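Local coordinates for hypothetical protein PH1109 (Pyrococcus horikoshii, PDB 2D59) that is of unknown function but belongs to the CoA-binding domain family, whose members share a Rossmann-like fold, at residues Arg16-Arg21 / Ala102-Phe107. Numbering follows the deposited sequence.
Sequences REILTR and AKVVWF
I18 and L19 of helix 12-21 pack on V104 and W106 of strand 104-107, laying the helix against one side of the parallel, Rossmann-like sheet. The axes of helix 16-21 and strand 104-107 approach to 11.5 Å, with 117° between their N-to-C directions, so side chains alone bridge the gap; the nearest CA atoms, those of I18 and V104, are 8.2 Å apart. V104 and W106, two residues apart on the strand, both direct their CB toward the helix, whereas V105 between them turns to the other side of the sheet, where its side chain meets L83 and L125.

Traced outward, I18 divides its contacts between its two branches. From CB, CG2 lies anti to the backbone N and reaches the edge of the W106 indole, near the ring plane, with CZ3 4.4 Å away. The other branch, CG1, stands beside the backbone N and carries CD1 to V104 CG2 at 3.8 Å, the closest approach of the contact. L19 adds one methyl: its CD2 meets W106 CZ3 at 4.1 Å, approaching the ring obliquely, and the two side chains run roughly perpendicular.

All four residues are buried and their contacts across the interface are apolar. I126 of the edge strand touches both I18 and V104, while M133 of helix 133-141 touches L19 and W106, extending the same core. In W106, chi1 of -171° sends CG away from the backbone N, and chi2 of -57° turns the six-membered ring, with CZ3 and CH2, toward the helix; its polar atom, W106 NE1, is hydrogen-bonded to R131 O.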
# COMPACT_ATOMS: atom_id res chain seq x y z
N ARG A 16 -5.61 7.37 10.80
CA ARG A 16 -6.63 6.51 11.38
C ARG A 16 -7.86 6.47 10.48
O ARG A 16 -8.50 5.42 10.32
CB ARG A 16 -7.00 7.02 12.78
CG ARG A 16 -7.96 6.13 13.52
CD ARG A 16 -8.25 6.65 14.92
NE ARG A 16 -7.13 6.49 15.85
CZ ARG A 16 -6.46 7.49 16.40
NH1 ARG A 16 -5.45 7.24 17.24
NH2 ARG A 16 -6.79 8.75 16.13
N GLU A 17 -8.20 7.62 9.90
CA GLU A 17 -9.35 7.73 9.00
C GLU A 17 -9.10 6.93 7.72
O GLU A 17 -9.98 6.23 7.23
CB GLU A 17 -9.61 9.20 8.65
CG GLU A 17 -10.63 9.41 7.55
CD GLU A 17 -12.04 9.01 7.96
OE1 GLU A 17 -12.95 9.11 7.11
OE2 GLU A 17 -12.24 8.60 9.13
N ILE A 18 -7.89 7.04 7.18
CA ILE A 18 -7.52 6.32 5.97
C ILE A 18 -7.63 4.81 6.19
O ILE A 18 -8.13 4.08 5.33
CB ILE A 18 -6.07 6.65 5.55
CG1 ILE A 18 -6.01 8.09 5.03
CG2 ILE A 18 -5.60 5.70 4.46
CD1 ILE A 18 -6.89 8.34 3.83
N LEU A 19 -7.16 4.35 7.34
CA LEU A 19 -7.19 2.93 7.68
C LEU A 19 -8.61 2.46 7.97
O LEU A 19 -8.91 1.27 7.89
CB LEU A 19 -6.31 2.67 8.91
CG LEU A 19 -4.80 2.84 8.76
CD1 LEU A 19 -4.13 2.75 10.12
CD2 LEU A 19 -4.26 1.76 7.83
N THR A 20 -9.48 3.40 8.29
CA THR A 20 -10.86 3.05 8.61
C THR A 20 -11.78 3.06 7.40
O THR A 20 -12.58 2.15 7.22
CB THR A 20 -11.42 4.01 9.68
OG1 THR A 20 -10.62 3.92 10.87
CG2 THR A 20 -12.86 3.65 10.02
N ARG A 21 -11.64 4.08 6.56
CA ARG A 21 -12.50 4.20 5.39
C ARG A 21 -12.12 3.37 4.17
O ARG A 21 -12.99 2.94 3.41
CB ARG A 21 -12.60 5.67 4.99
CG ARG A 21 -13.22 6.54 6.07
CD ARG A 21 -14.61 6.07 6.46
NE ARG A 21 -15.23 6.90 7.49
CZ ARG A 21 -14.76 7.05 8.72
NH1 ARG A 21 -13.66 6.41 9.10
NH2 ARG A 21 -15.40 7.83 9.59
N ALA A 102 -7.11 4.94 -7.78
CA ALA A 102 -6.89 4.76 -6.35
C ALA A 102 -7.09 6.09 -5.63
O ALA A 102 -7.07 7.15 -6.25
CB ALA A 102 -5.48 4.24 -6.10
N LYS A 103 -7.29 6.03 -4.32
CA LYS A 103 -7.51 7.22 -3.51
C LYS A 103 -6.28 7.58 -2.69
O LYS A 103 -6.07 8.74 -2.34
CB LYS A 103 -8.68 7.01 -2.55
CG LYS A 103 -10.02 6.73 -3.22
CD LYS A 103 -10.54 7.97 -3.93
CE LYS A 103 -11.94 7.72 -4.48
NZ LYS A 103 -12.48 8.91 -5.19
N VAL A 104 -5.46 6.57 -2.39
CA VAL A 104 -4.27 6.77 -1.58
C VAL A 104 -3.07 5.97 -2.08
O VAL A 104 -3.20 4.84 -2.53
CB VAL A 104 -4.53 6.33 -0.11
CG1 VAL A 104 -3.27 6.49 0.73
CG2 VAL A 104 -5.67 7.15 0.48
N VAL A 105 -1.89 6.59 -2.02
CA VAL A 105 -0.65 5.93 -2.39
C VAL A 105 0.09 5.88 -1.06
O VAL A 105 0.31 6.91 -0.43
CB VAL A 105 0.17 6.73 -3.41
CG1 VAL A 105 1.47 5.98 -3.73
CG2 VAL A 105 -0.63 6.92 -4.69
N TRP A 106 0.45 4.68 -0.63
CA TRP A 106 1.14 4.51 0.64
C TRP A 106 2.55 3.99 0.44
O TRP A 106 2.75 2.84 0.06
CB TRP A 106 0.34 3.55 1.52
CG TRP A 106 0.82 3.44 2.94
CD1 TRP A 106 2.07 3.11 3.35
CD2 TRP A 106 0.04 3.65 4.13
NE1 TRP A 106 2.13 3.09 4.72
CE2 TRP A 106 0.90 3.42 5.22
CE3 TRP A 106 -1.29 4.00 4.37
CZ2 TRP A 106 0.47 3.53 6.55
CZ3 TRP A 106 -1.72 4.12 5.69
CH2 TRP A 106 -0.84 3.88 6.76
N PHE A 107 3.54 4.85 0.69
CA PHE A 107 4.95 4.48 0.56
C PHE A 107 5.45 3.88 1.87
O PHE A 107 5.54 4.57 2.89
CB PHE A 107 5.78 5.72 0.23
CG PHE A 107 5.58 6.25 -1.17
CD1 PHE A 107 6.36 5.79 -2.22
CD2 PHE A 107 4.62 7.22 -1.42
CE1 PHE A 107 6.19 6.29 -3.51
CE2 PHE A 107 4.44 7.73 -2.71
CZ PHE A 107 5.22 7.26 -3.76